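PDB 3CHJ: alpha-14 giardin, which binds calcium ions and, in a calcium-dependent way, phosphatidylserine, and may link the lipid bilayer to the underlying axoneme as an annexin of the parasite's cytoskeleton. Local coordinates for residues A[67-70]-A[71-75]; A[195-198]-A[199-202]; A[214-217]-A[218-221]; A[259-262]-A[263-266]. All coordinates share one frame; numbering follows the deposited sequence.

Contact 1 (A[67-70]-A[71-75]); sequences LSKD and FESLV
Leu67 leans on the ring of Phe71 from the residue before the N-cap: its CG and its CD2 methyl both lie 3.5 Å from Phe71 CD2, meeting the ring obliquely, and the same methyl is a looser 4.3 Å from Val75 CG2. Phe71 can meet it because its own CG stands anti to the backbone N (chi1 -171°), which swings the ring to the flank where Leu67 waits. Branched and aromatic carbon suits this side, since Leu32 and Ile33 of helix 31-38 also touch the pair. The motif is a helix N-terminus, that of helix 69-78 in this all-helical annexin, with Ser68 at the N-cap position although its hydroxyl makes no capping bond. The cap residue serves instead through its carbonyl, Ser68 O taking Glu72 N at 3.0 Å. At the next residue, Lys69 O is gripped twice, by Ser73 N at 3.0 Å and by Ser73 OG at 2.9 Å, from opposite faces of its carbonyl plane. Serine fits here because its short side chain, with OG beside its own backbone N (chi1 -69°), folds back on the helix. Asp70 turns OD1 to Phe71 N at 2.7 Å, a weak, bent bond.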
ATOM      1  N   LEU A  67      -8.290  21.192 -10.176  1.00 18.86           N
ATOM      2  CA  LEU A  67      -7.254  20.592  -9.349  1.00 17.75           C
ATOM      3  C   LEU A  67      -5.996  20.303 -10.138  1.00 17.21           C
ATOM      4  O   LEU A  67      -6.071  20.030 -11.341  1.00 17.71           O
ATOM      5  CB  LEU A  67      -7.779  19.275  -8.740  1.00 17.82           C
ATOM      6  CG  LEU A  67      -8.630  19.334  -7.463  1.00 18.62           C
ATOM      7  CD1 LEU A  67      -9.880  20.154  -7.562  1.00 19.83           C
ATOM      8  CD2 LEU A  67      -9.025  17.913  -7.043  1.00 18.54           C
ATOM      9  N   SER A  68      -4.845  20.331  -9.455  1.00 17.19           N
ATOM     10  CA  SER A  68      -3.579  19.903 -10.029  1.00 17.83           C
ATOM     11  C   SER A  68      -3.622  18.380 -10.161  1.00 18.73           C
ATOM     12  O   SER A  68      -4.430  17.746  -9.500  1.00 18.75           O
ATOM     13  CB  SER A  68      -2.406  20.299  -9.129  1.00 18.66           C
ATOM     14  OG  SER A  68      -2.245  21.721  -9.095  1.00 19.91           O
ATOM     15  N   LYS A  69      -2.747  17.821 -10.990  1.00 18.93           N
ATOM     16  CA  LYS A  69      -2.755  16.394 -11.299  1.00 20.19           C
ATOM     17  C   LYS A  69      -2.592  15.532 -10.062  1.00 18.64           C
ATOM     18  O   LYS A  69      -3.321  14.527  -9.899  1.00 18.82           O
ATOM     19  CB  LYS A  69      -1.667  16.044 -12.324  1.00 20.39           C
ATOM     20  CG  LYS A  69      -1.906  14.693 -12.992  1.00 23.79           C
ATOM     21  CD  LYS A  69      -0.970  14.467 -14.183  1.00 24.01           C
ATOM     22  CE  LYS A  69      -1.346  13.171 -14.916  1.00 28.90           C
ATOM     23  NZ  LYS A  69      -1.259  11.978 -14.013  1.00 32.20           N
ATOM     24  N   ASP A  70      -1.656  15.907  -9.189  1.00 17.76           N
ATOM     25  CA  ASP A  70      -1.421  15.120  -7.958  1.00 16.65           C
ATOM     26  C   ASP A  70      -2.683  14.962  -7.093  1.00 16.52           C
ATOM     27  O   ASP A  70      -3.059  13.846  -6.682  1.00 15.60           O
ATOM     28  CB  ASP A  70      -0.196  15.616  -7.133  1.00 16.84           C
ATOM     29  CG  ASP A  70      -0.259  17.104  -6.696  1.00 17.77           C
ATOM     30  OD1 ASP A  70      -1.242  17.842  -6.931  1.00 17.88           O
ATOM     31  OD2 ASP A  70       0.755  17.526  -6.075  1.00 18.67           O
ATOM     32  N   PHE A  71      -3.340  16.081  -6.834  1.00 15.68           N
ATOM     33  CA  PHE A  71      -4.536  16.126  -5.996  1.00 15.14           C
ATOM     34  C   PHE A  71      -5.754  15.471  -6.681  1.00 14.73           C
ATOM     35  O   PHE A  71      -6.527  14.740  -6.024  1.00 14.29           O
ATOM     36  CB  PHE A  71      -4.777  17.596  -5.593  1.00 16.35           C
ATOM     37  CG  PHE A  71      -5.848  17.808  -4.550  1.00 16.67           C
ATOM     38  CD1 PHE A  71      -6.020  16.922  -3.488  1.00 18.92           C
ATOM     39  CD2 PHE A  71      -6.661  18.926  -4.616  1.00 19.73           C
ATOM     40  CE1 PHE A  71      -7.010  17.138  -2.530  1.00 19.74           C
ATOM     41  CE2 PHE A  71      -7.655  19.148  -3.671  1.00 21.05           C
ATOM     42  CZ  PHE A  71      -7.825  18.245  -2.617  1.00 19.29           C
ATOM     43  N   GLU A  72      -5.943  15.709  -7.985  1.00 15.15           N
ATOM     44  CA  GLU A  72      -7.044  15.069  -8.726  1.00 15.05           C
ATOM     45  C   GLU A  72      -6.916  13.539  -8.669  1.00 14.95           C
ATOM     46  O   GLU A  72      -7.894  12.826  -8.420  1.00 14.97           O
ATOM     47  CB  GLU A  72      -7.087  15.505 -10.201  1.00 16.13           C
ATOM     48  CG  GLU A  72      -8.188  14.779 -10.927  1.00 17.86           C
ATOM     49  CD  GLU A  72      -8.199  14.916 -12.428  1.00 22.63           C
ATOM     50  OE1 GLU A  72      -7.355  15.641 -12.998  1.00 24.24           O
ATOM     51  OE2 GLU A  72      -9.075  14.264 -13.045  1.00 23.95           O
ATOM     52  N   SER A  73      -5.698  13.070  -8.899  1.00 14.54           N
ATOM     53  CA  SER A  73      -5.417  11.634  -8.904  1.00 14.84           C
ATOM     54  C   SER A  73      -5.718  11.037  -7.539  1.00 13.47           C
ATOM     55  O   SER A  73      -6.359   9.979  -7.428  1.00 14.02           O
ATOM     56  CB  SER A  73      -3.977  11.402  -9.288  1.00 15.50           C
ATOM     57  OG  SER A  73      -3.823  11.755 -10.664  1.00 20.60           O
ATOM     58  N   LEU A  74      -5.296  11.738  -6.501  1.00 12.24           N
ATOM     59  CA  LEU A  74      -5.564  11.303  -5.141  1.00 11.86           C
ATOM     60  C   LEU A  74      -7.054  11.186  -4.866  1.00 12.23           C
ATOM     61  O   LEU A  74      -7.521  10.131  -4.417  1.00 12.15           O
ATOM     62  CB  LEU A  74      -4.912  12.280  -4.144  1.00 12.01           C
ATOM     63  CG  LEU A  74      -5.199  12.039  -2.659  1.00 11.41           C
ATOM     64  CD1 LEU A  74      -4.579  10.672  -2.229  1.00 11.66           C
ATOM     65  CD2 LEU A  74      -4.610  13.183  -1.872  1.00 13.20           C
ATOM     66  N   VAL A  75      -7.806  12.256  -5.145  1.00 12.15           N
ATOM     67  CA  VAL A  75      -9.255  12.246  -4.895  1.00 12.65           C
ATOM     68  C   VAL A  75      -9.946  11.098  -5.635  1.00 12.44           C
ATOM     69  O   VAL A  75     -10.784  10.394  -5.068  1.00 12.89           O
ATOM     70  CB  VAL A  75      -9.890  13.623  -5.259  1.00 13.84           C
ATOM     71  CG1 VAL A  75     -11.403  13.564  -5.246  1.00 14.84           C
ATOM     72  CG2 VAL A  75      -9.394  14.686  -4.282  1.00 15.90           C
TER

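Contact 2 (A[195-198]-A[199-202]); sequences TYTR and ADFR
Thr197 caps the start of helix 198-211 by taking the amide of Asp200: its OG1 accepts from Asp200 N at 3.1 Å with an N-H...O angle of 161°, the capping bond of an N-cap threonine. With chi1 at 62°, OG1 sits between the backbone N and the carbonyl carbon of Thr197, and from there faces Asp200 N. The next bonds are those of the helix itself: Phe201 N to Thr197 O at 2.8 Å, and Arg202 N to Arg198 O at 2.9 Å. In the other direction one water accepts from Thr197 N at 3.0 Å and donates to Asp200 OD2 at 2.6 Å, so the carboxylate reaches back to the cap residue through solvent. This is the N-cap of a helix that follows a tight helix-helix turn in the annexin fold, Tyr196 being the first residue to leave helix 186-195. A flat tyrosine suits the joint: the edge of its ring comes to Phe201 N, with Tyr196 CD2 at 3.7 Å. Further out, Asp168 takes the Tyr196 hydroxyl, and Arg160 N binds Asp200 OD2, which helps to fix the carboxylate. Arg198 and Arg202 run side by side, Arg198 CG 3.9 Å from Arg202 CD. Arg198 forms a salt bridge with Glu112 and bonds to the carbonyl of Phe239, Arg202 bonds to that of Tyr241, and each adds a cation-pi contact with that aromatic ring.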
ATOM      1  N   THR A 195       4.488 -17.002   2.160  1.00 14.04           N
ATOM      2  CA  THR A 195       3.479 -17.995   2.581  1.00 14.22           C
ATOM      3  C   THR A 195       3.158 -18.044   4.080  1.00 14.37           C
ATOM      4  O   THR A 195       2.201 -18.719   4.484  1.00 14.46           O
ATOM      5  CB  THR A 195       3.778 -19.442   2.055  1.00 15.19           C
ATOM      6  OG1 THR A 195       4.742 -20.091   2.896  1.00 15.47           O
ATOM      7  CG2 THR A 195       4.278 -19.424   0.616  1.00 15.88           C
ATOM      8  N   TYR A 196       3.931 -17.339   4.909  1.00 13.54           N
ATOM      9  CA  TYR A 196       3.568 -17.306   6.342  1.00 13.09           C
ATOM     10  C   TYR A 196       2.319 -16.464   6.580  1.00 13.29           C
ATOM     11  O   TYR A 196       2.092 -15.437   5.927  1.00 14.26           O
ATOM     12  CB  TYR A 196       4.703 -16.739   7.197  1.00 13.03           C
ATOM     13  CG  TYR A 196       5.672 -17.766   7.738  1.00 13.01           C
ATOM     14  CD1 TYR A 196       6.143 -18.808   6.947  1.00 12.92           C
ATOM     15  CD2 TYR A 196       6.154 -17.659   9.060  1.00 14.01           C
ATOM     16  CE1 TYR A 196       7.064 -19.741   7.459  1.00 14.00           C
ATOM     17  CE2 TYR A 196       7.044 -18.578   9.557  1.00 13.80           C
ATOM     18  CZ  TYR A 196       7.488 -19.617   8.755  1.00 14.07           C
ATOM     19  OH  TYR A 196       8.393 -20.513   9.287  1.00 16.62           O
ATOM     20  N   THR A 197       1.491 -16.907   7.519  1.00 14.15           N
ATOM     21  CA  THR A 197       0.458 -16.051   8.066  1.00 14.20           C
ATOM     22  C   THR A 197       1.043 -14.932   8.929  1.00 13.67           C
ATOM     23  O   THR A 197       2.201 -15.018   9.399  1.00 13.94           O
ATOM     24  CB  THR A 197      -0.535 -16.855   8.949  1.00 13.93           C
ATOM     25  OG1 THR A 197       0.176 -17.419  10.056  1.00 15.86           O
ATOM     26  CG2 THR A 197      -1.177 -17.986   8.147  1.00 15.72           C
ATOM     27  N   ARG A 198       0.237 -13.901   9.175  1.00 13.83           N
ATOM     28  CA  ARG A 198       0.638 -12.818  10.075  1.00 14.13           C
ATOM     29  C   ARG A 198       1.012 -13.363  11.458  1.00 14.87           C
ATOM     30  O   ARG A 198       2.046 -12.994  12.003  1.00 14.87           O
ATOM     31  CB  ARG A 198      -0.456 -11.763  10.192  1.00 14.89           C
ATOM     32  CG  ARG A 198      -0.243 -10.776  11.344  1.00 16.01           C
ATOM     33  CD  ARG A 198      -1.025  -9.474  11.192  1.00 18.34           C
ATOM     34  NE  ARG A 198      -0.664  -8.743   9.975  1.00 18.05           N
ATOM     35  CZ  ARG A 198      -1.454  -8.657   8.912  1.00 17.02           C
ATOM     36  NH1 ARG A 198      -2.658  -9.229   8.918  1.00 21.23           N
ATOM     37  NH2 ARG A 198      -1.065  -7.968   7.842  1.00 17.71           N
ATOM     38  N   ALA A 199       0.186 -14.262  11.997  1.00 15.81           N
ATOM     39  CA  ALA A 199       0.447 -14.793  13.344  1.00 16.03           C
ATOM     40  C   ALA A 199       1.758 -15.558  13.392  1.00 15.51           C
ATOM     41  O   ALA A 199       2.579 -15.365  14.311  1.00 17.29           O
ATOM     42  CB  ALA A 199      -0.710 -15.685  13.793  1.00 16.30           C
ATOM     43  N   ASP A 200       1.981 -16.419  12.397  1.00 14.95           N
ATOM     44  CA  ASP A 200       3.240 -17.173  12.323  1.00 14.55           C
ATOM     45  C   ASP A 200       4.460 -16.290  12.066  1.00 14.12           C
ATOM     46  O   ASP A 200       5.537 -16.553  12.596  1.00 14.31           O
ATOM     47  CB  ASP A 200       3.164 -18.295  11.296  1.00 15.46           C
ATOM     48  CG  ASP A 200       2.240 -19.419  11.730  1.00 17.90           C
ATOM     49  OD1 ASP A 200       1.939 -19.477  12.949  1.00 20.02           O
ATOM     50  OD2 ASP A 200       1.838 -20.231  10.864  1.00 19.37           O
ATOM     51  N   PHE A 201       4.292 -15.262  11.233  1.00 13.38           N
ATOM     52  CA  PHE A 201       5.408 -14.363  10.956  1.00 13.87           C
ATOM     53  C   PHE A 201       5.788 -13.561  12.213  1.00 13.89           C
ATOM     54  O   PHE A 201       6.993 -13.378  12.516  1.00 14.08           O
ATOM     55  CB  PHE A 201       5.107 -13.428   9.774  1.00 13.61           C
ATOM     56  CG  PHE A 201       6.312 -12.688   9.309  1.00 13.61           C
ATOM     57  CD1 PHE A 201       7.202 -13.279   8.424  1.00 12.71           C
ATOM     58  CD2 PHE A 201       6.602 -11.424   9.836  1.00 11.96           C
ATOM     59  CE1 PHE A 201       8.351 -12.593   7.998  1.00 12.75           C
ATOM     60  CE2 PHE A 201       7.753 -10.738   9.440  1.00 10.38           C
ATOM     61  CZ  PHE A 201       8.629 -11.327   8.517  1.00 12.49           C
ATOM     62  N   ARG A 202       4.770 -13.100  12.942  1.00 14.08           N
ATOM     63  CA  ARG A 202       5.015 -12.390  14.195  1.00 15.06           C
ATOM     64  C   ARG A 202       5.743 -13.307  15.178  1.00 14.95           C
ATOM     65  O   ARG A 202       6.728 -12.893  15.794  1.00 14.75           O
ATOM     66  CB  ARG A 202       3.726 -11.828  14.779  1.00 15.31           C
ATOM     67  CG  ARG A 202       3.209 -10.607  14.004  1.00 15.90           C
ATOM     68  CD  ARG A 202       1.879 -10.097  14.514  1.00 18.48           C
ATOM     69  NE  ARG A 202       1.901  -9.845  15.963  1.00 20.03           N
ATOM     70  CZ  ARG A 202       2.437  -8.767  16.538  1.00 21.66           C
ATOM     71  NH1 ARG A 202       3.023  -7.820  15.808  1.00 21.85           N
ATOM     72  NH2 ARG A 202       2.404  -8.635  17.860  1.00 25.54           N
TER
HETATM   73  O   HOH W   1       2.215 -19.678   8.385  1.00 17.08           O

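Contact 3 (A[214-217]-A[218-221]); sequences GDSL and RAGV
Ser216 reaches over the first turn of helix 217-224 and binds Ala219 N through OG at 3.0 Å, with an almost straight N-H...O angle of 168°. This is an N-cap serine, its small hydroxyl well suited to the job: OG swings to the far side from its own backbone N (chi1 157°), beside the carbonyl carbon, and thereby faces the amides that open the helix. The small methyl of Ala219 fits beside the hydroxymethyl group, its CB 3.7 Å from Ser216 CB. Ser216 O adds a second hold, taking Gly220 N at 3.1 Å. Leu217, the first helical residue, contributes its carbonyl O to Val221 N at 3.0 Å and sends its branched apolar side chain off the helix. Arg218 has its CB 3.8 Å from Ser216 OG, and its chain, extended from CG to NE, leads away from the cap to salt bridges with Asp238 and Glu222, which suit a long, charged residue. The helix ends at Glu224, a ligand of this annexin's calcium ion, which lies about 9 Å from Gly220. Among the neighbouring helices, Leu217 rests on Phe201 and Tyr208 of helix 198-211, whereas Val221 meets helix 227-241 through Phe233 and helix 186-195 through Trp189 and Phe193.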
ATOM      1  N   GLY A 214      18.836 -11.296  20.856  1.00 20.09           N
ATOM      2  CA  GLY A 214      18.231 -10.001  20.548  1.00 19.34           C
ATOM      3  C   GLY A 214      18.471  -9.454  19.149  1.00 18.67           C
ATOM      4  O   GLY A 214      18.048  -8.332  18.842  1.00 18.57           O
ATOM      5  N   ASP A 215      19.140 -10.227  18.288  1.00 17.98           N
ATOM      6  CA  ASP A 215      19.327  -9.817  16.888  1.00 18.15           C
ATOM      7  C   ASP A 215      17.962  -9.629  16.244  1.00 16.96           C
ATOM      8  O   ASP A 215      16.998 -10.233  16.682  1.00 16.88           O
ATOM      9  CB  ASP A 215      20.114 -10.847  16.083  1.00 18.60           C
ATOM     10  CG  ASP A 215      21.624 -10.802  16.331  1.00 21.09           C
ATOM     11  OD1 ASP A 215      22.133  -9.927  17.087  1.00 23.45           O
ATOM     12  OD2 ASP A 215      22.317 -11.664  15.735  1.00 21.36           O
ATOM     13  N   SER A 216      17.900  -8.794  15.196  1.00 15.75           N
ATOM     14  CA  SER A 216      16.626  -8.460  14.533  1.00 15.49           C
ATOM     15  C   SER A 216      16.480  -9.119  13.162  1.00 14.41           C
ATOM     16  O   SER A 216      17.406  -9.049  12.349  1.00 14.59           O
ATOM     17  CB  SER A 216      16.509  -6.945  14.370  1.00 16.44           C
ATOM     18  OG  SER A 216      15.613  -6.621  13.325  1.00 15.48           O
ATOM     19  N   LEU A 217      15.324  -9.731  12.910  1.00 14.96           N
ATOM     20  CA  LEU A 217      15.055 -10.367  11.619  1.00 14.30           C
ATOM     21  C   LEU A 217      15.062  -9.316  10.509  1.00 13.77           C
ATOM     22  O   LEU A 217      15.656  -9.535   9.451  1.00 13.57           O
ATOM     23  CB  LEU A 217      13.727 -11.125  11.669  1.00 14.26           C
ATOM     24  CG  LEU A 217      13.168 -11.726  10.372  1.00 15.05           C
ATOM     25  CD1 LEU A 217      14.174 -12.708   9.779  1.00 17.75           C
ATOM     26  CD2 LEU A 217      11.831 -12.415  10.678  1.00 15.70           C
ATOM     27  N   ARG A 218      14.436  -8.167  10.765  1.00 13.50           N
ATOM     28  CA  ARG A 218      14.446  -7.083   9.768  1.00 12.89           C
ATOM     29  C   ARG A 218      15.854  -6.566   9.488  1.00 12.21           C
ATOM     30  O   ARG A 218      16.161  -6.227   8.354  1.00 12.17           O
ATOM     31  CB  ARG A 218      13.530  -5.942  10.180  1.00 12.90           C
ATOM     32  CG  ARG A 218      13.124  -5.038   8.981  1.00 14.81           C
ATOM     33  CD  ARG A 218      12.335  -3.922   9.563  1.00 13.99           C
ATOM     34  NE  ARG A 218      11.620  -3.054   8.622  1.00 14.73           N
ATOM     35  CZ  ARG A 218      12.138  -1.992   8.014  1.00 16.77           C
ATOM     36  NH1 ARG A 218      13.435  -1.702   8.153  1.00 19.35           N
ATOM     37  NH2 ARG A 218      11.353  -1.239   7.242  1.00 16.24           N
ATOM     38  N   ALA A 219      16.707  -6.479  10.510  1.00 12.91           N
ATOM     39  CA  ALA A 219      18.103  -6.120  10.284  1.00 13.14           C
ATOM     40  C   ALA A 219      18.809  -7.133   9.373  1.00 13.16           C
ATOM     41  O   ALA A 219      19.656  -6.756   8.561  1.00 14.23           O
ATOM     42  CB  ALA A 219      18.832  -5.974  11.631  1.00 13.40           C
ATOM     43  N   GLY A 220      18.442  -8.418   9.514  1.00 13.16           N
ATOM     44  CA  GLY A 220      18.954  -9.482   8.656  1.00 13.12           C
ATOM     45  C   GLY A 220      18.520  -9.305   7.205  1.00 13.33           C
ATOM     46  O   GLY A 220      19.284  -9.561   6.289  1.00 12.87           O
ATOM     47  N   VAL A 221      17.295  -8.831   7.007  1.00 12.46           N
ATOM     48  CA  VAL A 221      16.808  -8.501   5.657  1.00 13.62           C
ATOM     49  C   VAL A 221      17.684  -7.427   5.040  1.00 13.91           C
ATOM     50  O   VAL A 221      18.087  -7.524   3.872  1.00 13.96           O
ATOM     51  CB  VAL A 221      15.327  -8.050   5.682  1.00 13.88           C
ATOM     52  CG1 VAL A 221      14.956  -7.344   4.370  1.00 13.84           C
ATOM     53  CG2 VAL A 221      14.417  -9.257   5.928  1.00 14.51           C
TER

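Contact 4 (A[259-262]-A[263-266]); sequences GSDS and NRLN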
ATOM      1  N   GLY A 259      13.114  15.550  -3.778  1.00 40.22           N
ATOM      2  CA  GLY A 259      11.711  15.929  -3.753  1.00 39.07           C
ATOM      3  C   GLY A 259      10.883  14.815  -3.148  1.00 38.27           C
ATOM      4  O   GLY A 259      11.263  14.228  -2.121  1.00 38.53           O
ATOM      5  N   SER A 260       9.756  14.518  -3.796  1.00 37.01           N
ATOM      6  CA  SER A 260       8.798  13.534  -3.292  1.00 35.41           C
ATOM      7  C   SER A 260       8.088  12.813  -4.426  1.00 34.10           C
ATOM      8  O   SER A 260       7.902  13.373  -5.512  1.00 34.76           O
ATOM      9  CB  SER A 260       7.774  14.208  -2.380  1.00 35.44           C
ATOM     10  OG  SER A 260       8.423  14.780  -1.260  1.00 36.63           O
ATOM     11  N   ASP A 261       7.677  11.576  -4.148  1.00 31.95           N
ATOM     12  CA  ASP A 261       7.088  10.668  -5.134  1.00 29.81           C
ATOM     13  C   ASP A 261       5.557  10.705  -5.019  1.00 28.74           C
ATOM     14  O   ASP A 261       4.996   9.899  -4.298  1.00 28.03           O
ATOM     15  CB  ASP A 261       7.619   9.246  -4.845  1.00 29.58           C
ATOM     16  CG  ASP A 261       7.233   8.212  -5.917  1.00 29.10           C
ATOM     17  OD1 ASP A 261       6.302   8.429  -6.726  1.00 27.70           O
ATOM     18  OD2 ASP A 261       7.863   7.131  -5.912  1.00 28.79           O
ATOM     19  N   SER A 262       4.898  11.634  -5.724  1.00 27.21           N
ATOM     20  CA  SER A 262       3.446  11.870  -5.558  1.00 26.31           C
ATOM     21  C   SER A 262       2.548  10.689  -5.953  1.00 24.72           C
ATOM     22  O   SER A 262       1.539  10.432  -5.294  1.00 22.94           O
ATOM     23  CB  SER A 262       2.984  13.166  -6.256  1.00 26.45           C
ATOM     24  OG  SER A 262       2.677  12.963  -7.626  1.00 30.23           O
ATOM     25  N   ASN A 263       2.898   9.978  -7.019  1.00 23.09           N
ATOM     26  CA  ASN A 263       2.150   8.754  -7.362  1.00 22.16           C
ATOM     27  C   ASN A 263       2.227   7.721  -6.259  1.00 20.52           C
ATOM     28  O   ASN A 263       1.196   7.087  -5.894  1.00 19.53           O
ATOM     29  CB  ASN A 263       2.663   8.167  -8.670  1.00 23.15           C
ATOM     30  CG  ASN A 263       2.303   9.021  -9.845  1.00 24.96           C
ATOM     31  OD1 ASN A 263       1.182   9.517  -9.944  1.00 29.08           O
ATOM     32  ND2 ASN A 263       3.259   9.210 -10.751  1.00 28.84           N
ATOM     33  N   ARG A 264       3.422   7.534  -5.711  1.00 19.11           N
ATOM     34  CA  ARG A 264       3.566   6.604  -4.593  1.00 18.01           C
ATOM     35  C   ARG A 264       2.818   7.119  -3.360  1.00 16.45           C
ATOM     36  O   ARG A 264       2.106   6.359  -2.705  1.00 15.20           O
ATOM     37  CB  ARG A 264       5.031   6.235  -4.253  1.00 18.81           C
ATOM     38  CG  ARG A 264       5.170   5.402  -2.958  1.00 19.79           C
ATOM     39  CD  ARG A 264       6.596   4.924  -2.681  1.00 20.41           C
ATOM     40  NE  ARG A 264       6.783   3.548  -3.146  1.00 17.84           N
ATOM     41  CZ  ARG A 264       7.972   2.972  -3.328  1.00 18.09           C
ATOM     42  NH1 ARG A 264       9.086   3.674  -3.149  1.00 18.32           N
ATOM     43  NH2 ARG A 264       8.045   1.697  -3.695  1.00 13.69           N
ATOM     44  N   LEU A 265       2.962   8.411  -3.045  1.00 14.76           N
ATOM     45  CA  LEU A 265       2.245   8.963  -1.898  1.00 13.66           C
ATOM     46  C   LEU A 265       0.754   8.716  -2.042  1.00 12.68           C
ATOM     47  O   LEU A 265       0.085   8.355  -1.057  1.00 12.82           O
ATOM     48  CB  LEU A 265       2.523  10.468  -1.723  1.00 14.01           C
ATOM     49  CG  LEU A 265       3.966  10.830  -1.333  1.00 14.81           C
ATOM     50  CD1 LEU A 265       4.239  12.317  -1.603  1.00 16.18           C
ATOM     51  CD2 LEU A 265       4.237  10.513   0.115  1.00 15.53           C
ATOM     52  N   ASN A 266       0.222   8.945  -3.242  1.00 11.99           N
ATOM     53  CA  ASN A 266      -1.220   8.787  -3.464  1.00 11.85           C
ATOM     54  C   ASN A 266      -1.663   7.351  -3.223  1.00 11.64           C
ATOM     55  O   ASN A 266      -2.640   7.111  -2.502  1.00 12.31           O
ATOM     56  CB  ASN A 266      -1.615   9.221  -4.883  1.00 11.23           C
ATOM     57  CG  ASN A 266      -1.591  10.717  -5.053  1.00 12.66           C
ATOM     58  OD1 ASN A 266      -1.431  11.462  -4.074  1.00 13.87           O
ATOM     59  ND2 ASN A 266      -1.800  11.174  -6.289  1.00 13.25           N
TER
HETATM   60  O   HOH W   2       9.512   6.558  -3.608  1.00 21.61           O
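With chi1 at -172°, Asp261 sets its carboxylate beside its own carbonyl carbon, facing the first turn of helix 262-272, and with Arg264 CG anti to its own N (chi1 172°) the two side chains cross obliquely. Asp261 OD1 accepts from Arg264 N at 3.2 Å, the donor standing 65° out of the carboxylate plane. Aspartate is a natural N-cap: its short carboxylate can receive a first-turn amide, and its negative charge would probably be favoured at the positive end of the helix dipole. This helix start lies within the fourth annexin repeat. The aliphatic part of Arg264 lies against the same group, with CB 3.4 Å from Asp261 CG. One water joins the charged ends, donating to Asp261 OD2 at 2.9 Å and accepting from Arg264 NH1 at 3.0 Å. Lys102 forms a salt bridge with this carboxylate, and Asp106 one with Arg264. Asp261 O takes Leu265 N at 2.8 Å, and Leu265 CD1 touches the incoming loop at Ser260 CB, 4.1 Å away. Asn266 N bonds to Ser262 O at 2.9 Å. Leu265 and Arg264 face helix 243-254, whereas Asn266 packs on helix 69-78, its ND2 bonded to Asp70 O there and its OD1 to Tyr303 OH of helix 301-310.

In the fold
All four contacts are local, each at the start of a helix, and they follow one another in series along the chain, none nesting in or crossing another. Contact 1 opens helix 69-78, contact 2 turns the chain from helix 186-195 into helix 198-211, contact 3 enters helix 217-224, and contact 4 brings the loop after helix 243-254 into helix 262-272. They gather in two pairs. Contacts 1 and 4, far apart in sequence, have centres about 12 Å apart and join helices 69-78 and 262-272. Contacts 2 and 3, centres about 16 Å apart, touch through Phe201 and Leu217. Contact 2 lies across the chain's centre from both contacts 1 and 4.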